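Local coordinates for protein MFP2b (Ascaris suum, PDB 2BJR) that enhances polymerization of the major sperm protein (MSP) in the amoeboid motility of nematode sperm, and carries a bound zinc ion, at residues A[298-303]-A[358-363]; A[209-214]-A[282-287]; A[228-233]-A[270-275]; A[331-336]-A[350-355]. One frame throughout, in Å; residues are numbered along the deposited sequence.

Contact 1: A[298-303]-A[358-363]; sequences KEWIPV and CRKAKP
Strands 300-302 and 358-361 run antiparallel with a twist, their directions 140° apart, and Ile301 faces Arg359 as a hydrogen-bonded pair. Ile301 N donates to Arg359 O at 2.8 Å, and Arg359 N to Ile301 O at 2.9 Å, both nearly straight. Beyond this pair a water takes over: it donates to Glu299 O and accepts from Ala361 N. On one face of the sheet the Trp300 indole lies across Lys360, the two side chains meeting at about a right angle. Lys360 CB sits over the six-membered ring, 3.5 Å from its centroid, a CH-pi contact. With CG anti to the backbone N (chi1 175°), the extended lysine passes CD beside Trp300 NE1 at 3.8 Å, and a second water accepts from both Trp300 NE1 and Lys360 NZ. On the other face Arg359 CG lies 3.8 Å from Ile301 O, and a third water links Arg359 NE with Pro302 O. Arg359 NH1 bonds Thr191 O, and NH2 forms a salt bridge with Asp368. Cys358 SG packs against Pro302 CA at 3.8 Å. Strand 282-288 flanks 355-361 as well, its Asp285 and Asp283 forming backbone hydrogen bonds with Cys358 and Lys360, while Lys287 makes a cation-pi contact with Trp300 and helix 289-292 borders Trp300 and Cys358.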
# COMPACT_ATOMS: atom_id res chain seq x y z
N LYS A 298 18.03 13.15 -9.38
CA LYS A 298 17.50 13.01 -8.03
C LYS A 298 17.25 14.40 -7.38
O LYS A 298 17.72 14.69 -6.28
CB LYS A 298 18.36 12.06 -7.17
CG LYS A 298 18.42 10.62 -7.74
CD LYS A 298 18.06 9.52 -6.70
CE LYS A 298 17.67 8.19 -7.38
NZ LYS A 298 17.70 6.98 -6.48
N GLU A 299 16.50 15.22 -8.12
CA GLU A 299 15.85 16.44 -7.63
C GLU A 299 14.29 16.15 -7.58
O GLU A 299 13.81 15.61 -6.59
CB GLU A 299 16.25 17.64 -8.51
CG GLU A 299 17.41 17.35 -9.51
CD GLU A 299 18.32 18.55 -9.81
OE1 GLU A 299 19.32 18.76 -9.05
OE2 GLU A 299 18.08 19.27 -10.84
N TRP A 300 13.53 16.47 -8.63
CA TRP A 300 12.12 16.05 -8.70
C TRP A 300 12.04 14.64 -9.28
O TRP A 300 12.65 14.32 -10.30
CB TRP A 300 11.25 17.02 -9.50
CG TRP A 300 11.02 18.30 -8.80
CD1 TRP A 300 11.72 19.46 -8.99
CD2 TRP A 300 10.04 18.59 -7.81
NE1 TRP A 300 11.23 20.45 -8.17
CE2 TRP A 300 10.21 19.94 -7.42
CE3 TRP A 300 9.04 17.83 -7.17
CZ2 TRP A 300 9.41 20.56 -6.45
CZ3 TRP A 300 8.26 18.43 -6.21
CH2 TRP A 300 8.45 19.79 -5.84
N ILE A 301 11.36 13.75 -8.59
CA ILE A 301 11.31 12.37 -9.00
C ILE A 301 9.82 12.04 -9.17
O ILE A 301 9.06 12.30 -8.26
CB ILE A 301 11.94 11.48 -7.92
CG1 ILE A 301 13.39 11.92 -7.59
CG2 ILE A 301 11.99 10.04 -8.35
CD1 ILE A 301 14.15 10.89 -6.71
N PRO A 302 9.41 11.45 -10.27
CA PRO A 302 8.01 10.99 -10.34
C PRO A 302 7.65 10.05 -9.19
O PRO A 302 8.47 9.26 -8.72
CB PRO A 302 7.93 10.25 -11.69
CG PRO A 302 9.06 10.82 -12.50
CD PRO A 302 10.17 11.10 -11.49
N VAL A 303 6.41 10.12 -8.75
CA VAL A 303 5.84 9.13 -7.86
C VAL A 303 5.73 7.89 -8.72
O VAL A 303 5.27 7.99 -9.84
CB VAL A 303 4.48 9.60 -7.32
CG1 VAL A 303 3.71 8.50 -6.69
CG2 VAL A 303 4.72 10.72 -6.35
N CYS A 358 5.23 14.47 -9.17
CA CYS A 358 6.58 14.26 -8.68
C CYS A 358 6.69 14.71 -7.24
O CYS A 358 5.76 15.35 -6.68
CB CYS A 358 7.58 15.08 -9.50
SG CYS A 358 7.59 14.66 -11.26
N ARG A 359 7.80 14.30 -6.64
CA ARG A 359 8.15 14.72 -5.32
C ARG A 359 9.65 15.02 -5.25
O ARG A 359 10.45 14.51 -6.02
CB ARG A 359 7.80 13.65 -4.27
CG ARG A 359 8.36 12.30 -4.50
CD ARG A 359 8.00 11.33 -3.39
NE ARG A 359 8.68 10.06 -3.53
CZ ARG A 359 8.88 9.22 -2.53
NH1 ARG A 359 8.35 9.45 -1.31
NH2 ARG A 359 9.61 8.16 -2.73
N LYS A 360 10.00 15.85 -4.28
CA LYS A 360 11.36 16.34 -4.09
C LYS A 360 11.68 16.25 -2.63
O LYS A 360 10.94 16.79 -1.81
CB LYS A 360 11.46 17.82 -4.49
CG LYS A 360 12.87 18.41 -4.18
CD LYS A 360 13.16 19.68 -5.03
CE LYS A 360 14.64 20.20 -4.79
NZ LYS A 360 15.21 20.98 -5.96
N ALA A 361 12.81 15.64 -2.33
CA ALA A 361 13.25 15.50 -0.97
C ALA A 361 13.56 16.87 -0.35
O ALA A 361 14.16 17.74 -1.00
CB ALA A 361 14.47 14.66 -0.90
N LYS A 362 13.16 17.01 0.89
CA LYS A 362 13.55 18.13 1.73
C LYS A 362 15.02 17.99 2.16
O LYS A 362 15.59 16.88 2.20
CB LYS A 362 12.66 18.20 2.97
CG LYS A 362 11.24 18.69 2.68
CD LYS A 362 10.42 18.89 3.97
CE LYS A 362 8.96 19.27 3.73
NZ LYS A 362 8.78 20.64 3.09
N PRO A 363 15.64 19.12 2.51
CA PRO A 363 17.02 19.06 3.00
C PRO A 363 17.12 18.10 4.19
O PRO A 363 16.26 18.09 5.07
CB PRO A 363 17.31 20.51 3.46
CG PRO A 363 16.33 21.37 2.70
CD PRO A 363 15.09 20.49 2.49
O HOH W 1 14.80 14.72 -4.27
O HOH W 2 12.83 22.64 -7.08
O HOH W 3 9.44 9.11 -6.14

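Contact 2: A[209-214]-A[282-287]; sequences TPVRAL and FDYDWK
Trp286 reaches across to the backbone of Ala213 and Leu214, and this is where the two segments fit closely. One face of the indole lies against the peptide: Leu214 N stands 3.2 Å above the ring plane and Ala213 CA 3.5 Å above it, both toward the rim. Leu214 N and Trp286 NE1 are both donors, so their 3.3 Å approach is ring-on-peptide packing. Arg212 O comes obliquely to the same indole, 3.2 Å from Trp286 NE1. Because Leu214 CG stands beside its own backbone N (chi1 -58°), the side chain bends back from a CB that points away, and CD2 arrives 3.9 Å from Trp286 CB. The Val211 end is looser. Val211 CG2 meets Tyr284 CE1 at 4.1 Å, the side chains crossing at about a right angle, and Val211 CG1 stays 4.3 Å from Trp286 CZ2. Farther from the contact, on the opposite side of strand 282-287, partly exposed Asp285 and Lys287 form a salt bridge, Lys287 NZ to Asp285 OD2 at 2.8 Å. The polar ends at the margins have other partners: Tyr284 OH bonds Asn193, and Arg212 pairs with Asp227. The contact thus joins two sheets: the backbones of Val211 and Ala213 bond to those of Val230, in strand 229-235, and Gln228, whereas strand 282-288 pairs with 355-361, whose Leu357 touches both Tyr284 and Trp286.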
# COMPACT_ATOMS: atom_id res chain seq x y z
N THR A 209 -5.43 13.69 3.58
CA THR A 209 -5.60 14.68 2.54
C THR A 209 -5.23 14.04 1.21
O THR A 209 -4.07 13.84 0.97
CB THR A 209 -4.66 15.85 2.82
OG1 THR A 209 -4.98 16.46 4.10
CG2 THR A 209 -4.87 16.98 1.81
N PRO A 210 -6.21 13.73 0.38
CA PRO A 210 -5.93 13.15 -0.95
C PRO A 210 -5.23 14.19 -1.84
O PRO A 210 -5.29 15.40 -1.55
CB PRO A 210 -7.30 12.77 -1.50
CG PRO A 210 -8.30 13.24 -0.51
CD PRO A 210 -7.66 13.87 0.64
N VAL A 211 -4.55 13.71 -2.87
CA VAL A 211 -3.71 14.51 -3.71
C VAL A 211 -4.44 14.82 -5.00
O VAL A 211 -4.72 13.92 -5.82
CB VAL A 211 -2.36 13.80 -3.97
CG1 VAL A 211 -1.54 14.61 -4.97
CG2 VAL A 211 -1.57 13.57 -2.63
N ARG A 212 -4.74 16.12 -5.20
CA ARG A 212 -5.59 16.54 -6.30
C ARG A 212 -4.79 16.79 -7.57
O ARG A 212 -3.71 17.35 -7.51
CB ARG A 212 -6.31 17.84 -5.94
CG ARG A 212 -7.34 18.25 -7.00
CD ARG A 212 -8.42 19.19 -6.48
NE ARG A 212 -7.85 20.36 -5.79
CZ ARG A 212 -8.49 21.52 -5.56
NH1 ARG A 212 -9.68 21.75 -6.04
NH2 ARG A 212 -7.89 22.47 -4.86
N ALA A 213 -5.30 16.34 -8.70
CA ALA A 213 -4.71 16.53 -9.98
C ALA A 213 -4.36 18.02 -10.16
O ALA A 213 -5.27 18.85 -10.05
CB ALA A 213 -5.63 16.10 -11.04
N LEU A 214 -3.07 18.30 -10.41
CA LEU A 214 -2.55 19.65 -10.66
C LEU A 214 -2.71 20.61 -9.48
O LEU A 214 -2.48 21.84 -9.61
CB LEU A 214 -3.18 20.27 -11.93
CG LEU A 214 -3.06 19.57 -13.27
CD1 LEU A 214 -3.57 20.40 -14.45
CD2 LEU A 214 -1.60 19.15 -13.47
N PHE A 282 9.43 15.12 2.10
CA PHE A 282 9.34 15.46 0.69
C PHE A 282 8.07 16.27 0.42
O PHE A 282 7.11 16.22 1.21
CB PHE A 282 9.35 14.17 -0.16
CG PHE A 282 8.23 13.23 0.19
CD1 PHE A 282 7.00 13.34 -0.44
CD2 PHE A 282 8.41 12.28 1.18
CE1 PHE A 282 5.95 12.49 -0.08
CE2 PHE A 282 7.37 11.42 1.54
CZ PHE A 282 6.15 11.54 0.91
N ASP A 283 8.06 17.03 -0.68
CA ASP A 283 6.91 17.75 -1.14
C ASP A 283 6.48 17.30 -2.53
O ASP A 283 7.30 16.93 -3.35
CB ASP A 283 7.22 19.27 -1.21
CG ASP A 283 7.69 19.80 0.15
OD1 ASP A 283 6.92 19.66 1.12
OD2 ASP A 283 8.84 20.27 0.34
N TYR A 284 5.19 17.41 -2.81
CA TYR A 284 4.64 17.05 -4.11
C TYR A 284 4.46 18.28 -4.98
O TYR A 284 4.12 19.35 -4.47
CB TYR A 284 3.25 16.41 -3.97
CG TYR A 284 3.24 15.01 -3.40
CD1 TYR A 284 2.48 14.71 -2.30
CD2 TYR A 284 3.99 14.00 -3.99
CE1 TYR A 284 2.42 13.39 -1.79
CE2 TYR A 284 4.00 12.73 -3.44
CZ TYR A 284 3.20 12.42 -2.36
OH TYR A 284 3.22 11.12 -1.85
N ASP A 285 4.57 18.08 -6.29
CA ASP A 285 4.17 19.05 -7.29
C ASP A 285 3.99 18.34 -8.62
O ASP A 285 4.56 17.27 -8.82
CB ASP A 285 5.29 20.07 -7.47
CG ASP A 285 4.83 21.35 -8.13
OD1 ASP A 285 3.60 21.59 -8.32
OD2 ASP A 285 5.71 22.15 -8.48
N TRP A 286 3.23 18.91 -9.52
CA TRP A 286 2.99 18.28 -10.82
C TRP A 286 3.91 18.97 -11.77
O TRP A 286 3.96 20.21 -11.77
CB TRP A 286 1.53 18.41 -11.24
CG TRP A 286 0.62 17.68 -10.30
CD1 TRP A 286 0.22 18.08 -9.04
CD2 TRP A 286 -0.01 16.43 -10.53
NE1 TRP A 286 -0.62 17.15 -8.49
CE2 TRP A 286 -0.77 16.12 -9.38
CE3 TRP A 286 0.01 15.53 -11.59
CZ2 TRP A 286 -1.51 14.95 -9.27
CZ3 TRP A 286 -0.73 14.35 -11.46
CH2 TRP A 286 -1.51 14.10 -10.32
N LYS A 287 4.68 18.19 -12.51
CA LYS A 287 5.73 18.72 -13.40
C LYS A 287 5.52 18.24 -14.83
O LYS A 287 5.04 17.12 -15.03
CB LYS A 287 7.11 18.26 -12.94
CG LYS A 287 7.51 18.68 -11.54
CD LYS A 287 7.61 20.25 -11.48
CE LYS A 287 8.35 20.71 -10.23
NZ LYS A 287 8.06 22.16 -9.95

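Contact 3: A[228-233]-A[270-275]; sequences QYVALW and QILYEL
Leu232 and Gln270 form an antiparallel hydrogen-bonded pair, and their side chains lie alongside each other on the same face of the sheet. Leu232 N donates to Gln270 O and Gln270 N to Leu232 O, each at 2.9 Å and each in the plane of the accepting carbonyl. The glutamine can be followed outward. Its CB lies 4.0 Å from Leu232 O; CG is turned beside its own backbone N (chi1 -63°) and carries the chain on in extended form; CD then comes 4.0 Å from Leu232 CD2, and OE1 lies 3.8 Å from that same methyl. Here the leucine offers the amide only apolar cover. The polar partners of OE1 lie elsewhere, in Gln31 and Lys26, so this buried oxygen is satisfied from the loops beyond the sheet. One step along, Ala231 pairs with Ile271 as the non-hydrogen-bonded pair, and Ala231 CA approaches Gln270 O at 3.2 Å in a CA-H...O contact. Next, Leu272 N gives Val230 O a longer bond of 3.3 Å, straight at the hydrogen but tilted 32° from the carbonyl plane. A water donates to both Val230 O and Leu272 O where the strands part. Val230 CG1 rests 4.0 Å from Leu272 CB, the two side chains pointing the same way. This is the inner pairing of a twisted antiparallel sheet in the second cytosolic motility protein family region: strand 229-235 is bonded on its other edge to 238-247, its hairpin partner, while 268-274 also pairs with 194-199 and 209-210.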
# COMPACT_ATOMS: atom_id res chain seq x y z
N GLN A 228 -10.31 15.67 -9.14
CA GLN A 228 -9.87 14.30 -9.32
C GLN A 228 -8.62 14.08 -8.50
O GLN A 228 -7.78 14.94 -8.45
CB GLN A 228 -9.56 14.08 -10.79
CG GLN A 228 -10.76 14.12 -11.69
CD GLN A 228 -10.42 14.24 -13.18
OE1 GLN A 228 -9.36 13.77 -13.64
NE2 GLN A 228 -11.31 14.85 -13.93
N TYR A 229 -8.50 12.93 -7.86
CA TYR A 229 -7.44 12.67 -6.94
C TYR A 229 -6.77 11.34 -7.25
O TYR A 229 -7.36 10.48 -7.87
CB TYR A 229 -7.94 12.63 -5.51
CG TYR A 229 -8.70 13.89 -5.08
CD1 TYR A 229 -10.06 14.06 -5.43
CD2 TYR A 229 -8.08 14.87 -4.33
CE1 TYR A 229 -10.78 15.17 -5.01
CE2 TYR A 229 -8.80 16.02 -3.96
CZ TYR A 229 -10.16 16.11 -4.27
OH TYR A 229 -10.89 17.22 -3.91
N VAL A 230 -5.50 11.22 -6.87
CA VAL A 230 -4.70 10.06 -7.22
C VAL A 230 -5.07 8.79 -6.42
O VAL A 230 -5.14 8.81 -5.20
CB VAL A 230 -3.23 10.37 -6.94
CG1 VAL A 230 -2.34 9.08 -7.21
CG2 VAL A 230 -2.76 11.50 -7.83
N ALA A 231 -5.26 7.70 -7.13
CA ALA A 231 -5.55 6.40 -6.52
C ALA A 231 -4.84 5.34 -7.34
O ALA A 231 -4.54 5.55 -8.53
CB ALA A 231 -7.03 6.17 -6.52
N LEU A 232 -4.59 4.20 -6.68
CA LEU A 232 -3.95 3.03 -7.22
C LEU A 232 -4.83 1.81 -7.09
O LEU A 232 -5.47 1.61 -6.06
CB LEU A 232 -2.67 2.78 -6.47
CG LEU A 232 -1.85 1.50 -6.69
CD1 LEU A 232 -1.23 1.55 -8.03
CD2 LEU A 232 -0.85 1.31 -5.56
N TRP A 233 -4.89 1.04 -8.16
CA TRP A 233 -5.61 -0.22 -8.23
C TRP A 233 -4.62 -1.23 -8.85
O TRP A 233 -3.51 -0.87 -9.24
CB TRP A 233 -6.74 -0.01 -9.18
CG TRP A 233 -7.87 -0.93 -9.11
CD1 TRP A 233 -8.44 -1.43 -8.01
CD2 TRP A 233 -8.61 -1.41 -10.22
NE1 TRP A 233 -9.54 -2.19 -8.34
CE2 TRP A 233 -9.66 -2.21 -9.71
CE3 TRP A 233 -8.53 -1.21 -11.60
CZ2 TRP A 233 -10.62 -2.80 -10.53
CZ3 TRP A 233 -9.49 -1.81 -12.43
CH2 TRP A 233 -10.51 -2.61 -11.88
N GLN A 270 -6.16 2.13 -3.31
CA GLN A 270 -5.27 2.83 -2.37
C GLN A 270 -5.29 4.31 -2.75
O GLN A 270 -5.15 4.66 -3.92
CB GLN A 270 -3.88 2.26 -2.41
CG GLN A 270 -3.84 0.79 -1.96
CD GLN A 270 -2.43 0.20 -2.03
OE1 GLN A 270 -1.48 0.90 -1.80
NE2 GLN A 270 -2.33 -1.11 -2.29
N ILE A 271 -5.49 5.15 -1.76
CA ILE A 271 -5.56 6.57 -1.99
C ILE A 271 -4.30 7.24 -1.48
O ILE A 271 -3.89 7.06 -0.32
CB ILE A 271 -6.79 7.18 -1.33
CG1 ILE A 271 -8.10 6.60 -1.95
CG2 ILE A 271 -6.76 8.72 -1.46
CD1 ILE A 271 -9.41 7.05 -1.31
N LEU A 272 -3.69 8.08 -2.34
CA LEU A 272 -2.46 8.77 -1.96
C LEU A 272 -2.81 9.95 -1.03
O LEU A 272 -3.76 10.68 -1.29
CB LEU A 272 -1.71 9.27 -3.23
CG LEU A 272 -0.38 9.95 -2.96
CD1 LEU A 272 0.59 9.02 -2.36
CD2 LEU A 272 0.18 10.50 -4.24
N TYR A 273 -2.05 10.09 0.06
CA TYR A 273 -2.24 11.16 1.01
C TYR A 273 -1.01 12.06 1.07
O TYR A 273 0.12 11.58 1.00
CB TYR A 273 -2.43 10.61 2.42
CG TYR A 273 -3.81 10.14 2.81
CD1 TYR A 273 -4.91 10.25 1.98
CD2 TYR A 273 -4.00 9.58 4.06
CE1 TYR A 273 -6.18 9.83 2.40
CE2 TYR A 273 -5.26 9.17 4.49
CZ TYR A 273 -6.34 9.30 3.67
OH TYR A 273 -7.57 8.87 4.12
N GLU A 274 -1.26 13.36 1.21
CA GLU A 274 -0.22 14.33 1.48
C GLU A 274 -0.15 14.45 2.99
O GLU A 274 -1.14 14.85 3.65
CB GLU A 274 -0.59 15.69 0.86
CG GLU A 274 0.44 16.79 1.05
CD GLU A 274 0.07 17.98 0.18
OE1 GLU A 274 -1.00 18.56 0.43
OE2 GLU A 274 0.83 18.29 -0.78
N LEU A 275 1.01 14.09 3.52
CA LEU A 275 1.23 14.13 4.94
C LEU A 275 1.33 15.56 5.45
O LEU A 275 1.59 16.46 4.68
CB LEU A 275 2.51 13.42 5.24
CG LEU A 275 2.40 11.93 4.92
CD1 LEU A 275 3.75 11.32 5.03
CD2 LEU A 275 1.38 11.28 5.88
O HOH W 4 -5.22 11.05 -3.58

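Contact 4: A[331-336]-A[350-355]; sequences RNERAT and AVHSCM
His352 NE2 donates to Glu333 OE2 at 2.9 Å, the single polar bond between the two segments, with an N-H...O angle of 155°. The carboxylate sits at the edge of the imidazole, and the two planes are turned 59° apart. Consequently the histidine nitrogen meets OE2 from above the carboxylate plane, 55° out of it, while OE2 itself stays close to the ring plane. An extended glutamate chain beyond CG carries the acid out to the ring. A proton on NE2 suits this bond, and the nearby carboxylate would tend to favour a positively charged imidazole. Glu333 and Arg334 both face Asp329, forming a G1 beta bulge at the start of strand 334-339, with Glu333 in the positive-phi conformation. Across the contact, Val351 to Cys354 make a type I turn, closed by Cys354 N to Val351 O at 3.0 Å. Away from the polar bond the contact is apolar. Val351 branches around the bulge: CG2 packs on Glu333 CB at 3.9 Å, and CG1, beside its own backbone N, lies 3.7 Å from both Glu333 O and Ala335 N. Ala335 CB touches both ends of the turn, 4.0 Å from Val351 CG1 and 3.7 Å from Cys354 SG. Phe289 of helix 289-292 touches both Glu333 and Val351, and Leu346 of the neighbouring strand 342-347 packs on Val351.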
# COMPACT_ATOMS: atom_id res chain seq x y z
N ARG A 331 9.55 5.99 -18.37
CA ARG A 331 10.71 5.44 -19.09
C ARG A 331 10.31 4.98 -20.50
O ARG A 331 11.09 5.09 -21.45
CB ARG A 331 11.35 4.30 -18.31
CG ARG A 331 12.26 4.72 -17.17
CD ARG A 331 12.89 3.51 -16.47
NE ARG A 331 13.76 3.86 -15.35
CZ ARG A 331 15.02 4.30 -15.46
NH1 ARG A 331 15.58 4.49 -16.65
NH2 ARG A 331 15.71 4.58 -14.35
N ASN A 332 9.08 4.51 -20.66
CA ASN A 332 8.63 3.92 -21.91
C ASN A 332 7.76 4.90 -22.72
O ASN A 332 7.16 4.54 -23.73
CB ASN A 332 7.95 2.58 -21.61
CG ASN A 332 8.93 1.52 -20.97
OD1 ASN A 332 10.11 1.41 -21.39
ND2 ASN A 332 8.45 0.72 -19.99
N GLU A 333 7.71 6.16 -22.27
CA GLU A 333 6.89 7.18 -22.90
C GLU A 333 5.50 6.70 -23.31
O GLU A 333 5.15 6.67 -24.51
CB GLU A 333 7.63 7.79 -24.09
CG GLU A 333 8.88 8.55 -23.68
CD GLU A 333 9.52 9.29 -24.85
OE1 GLU A 333 9.38 8.78 -25.98
OE2 GLU A 333 10.06 10.42 -24.63
N ARG A 334 4.69 6.30 -22.34
CA ARG A 334 3.31 5.92 -22.59
C ARG A 334 2.45 6.55 -21.49
O ARG A 334 2.93 6.70 -20.36
CB ARG A 334 3.22 4.41 -22.49
CG ARG A 334 1.96 3.79 -23.00
CD ARG A 334 2.12 2.28 -23.26
NE ARG A 334 0.92 1.72 -23.84
CZ ARG A 334 -0.06 1.16 -23.15
NH1 ARG A 334 -0.02 1.14 -21.83
NH2 ARG A 334 -1.11 0.70 -23.80
N ALA A 335 1.24 6.92 -21.82
CA ALA A 335 0.29 7.45 -20.84
C ALA A 335 -1.12 7.14 -21.28
O ALA A 335 -1.45 7.20 -22.49
CB ALA A 335 0.49 8.97 -20.68
N THR A 336 -1.96 6.79 -20.32
CA THR A 336 -3.34 6.43 -20.62
C THR A 336 -4.37 6.86 -19.57
O THR A 336 -4.01 7.22 -18.46
CB THR A 336 -3.49 4.90 -20.86
OG1 THR A 336 -3.67 4.19 -19.64
CG2 THR A 336 -2.24 4.25 -21.42
N ALA A 350 3.61 12.37 -27.98
CA ALA A 350 2.29 12.70 -27.49
C ALA A 350 2.23 12.71 -25.95
O ALA A 350 1.30 13.29 -25.42
CB ALA A 350 1.25 11.77 -28.05
N VAL A 351 3.18 12.08 -25.25
CA VAL A 351 3.15 12.11 -23.77
C VAL A 351 3.90 13.31 -23.18
O VAL A 351 3.79 13.59 -21.99
CB VAL A 351 3.66 10.82 -23.10
CG1 VAL A 351 3.01 9.57 -23.71
CG2 VAL A 351 5.18 10.71 -23.15
N HIS A 352 4.64 14.04 -24.02
CA HIS A 352 5.45 15.14 -23.52
C HIS A 352 4.59 16.29 -22.94
O HIS A 352 5.10 17.01 -22.09
CB HIS A 352 6.41 15.65 -24.61
CG HIS A 352 7.43 14.63 -25.04
ND1 HIS A 352 8.42 14.91 -25.96
CD2 HIS A 352 7.59 13.32 -24.71
CE1 HIS A 352 9.15 13.83 -26.17
NE2 HIS A 352 8.66 12.84 -25.42
N SER A 353 3.33 16.43 -23.35
CA SER A 353 2.38 17.39 -22.74
C SER A 353 1.78 16.97 -21.36
O SER A 353 1.06 17.79 -20.70
CB SER A 353 1.22 17.70 -23.67
OG SER A 353 0.58 16.51 -24.17
N CYS A 354 2.03 15.73 -20.95
CA CYS A 354 1.51 15.19 -19.68
C CYS A 354 2.09 16.01 -18.53
O CYS A 354 3.20 16.49 -18.61
CB CYS A 354 1.90 13.68 -19.45
SG CYS A 354 0.93 12.62 -20.49
N MSE A 355 1.35 16.09 -17.42
CA MSE A 355 1.87 16.66 -16.20
C MSE A 355 1.97 15.51 -15.19
O MSE A 355 0.98 14.85 -14.90
CB MSE A 355 0.95 17.77 -15.67
CG MSE A 355 0.65 18.92 -16.65
SE MSE A 355 2.29 19.94 -16.75
CE MSE A 355 2.51 20.62 -14.99

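Overall arrangement
Contact 3 is wholly buried; contacts 2 and 4 mix buried with partly exposed residues, and contact 1 also has exposed ones. Contacts 1 and 3 are antiparallel strand pairings in two different sheets; contact 1, farther from the chain centre, adds more water bridges and long charged side chains. Contact 2 joins those sheets through an aromatic side chain against a loop backbone. It touches contact 3 through backbone bonds such as Ala213 N to Gln228 O, and contact 1 through the Lys362-Asp283 salt bridge. Contact 4, nested within the loop that contact 1 closes, fastens a turn to a bulged strand, and its Met355, a selenomethionine, packs on Leu214 and Trp286 of contact 2.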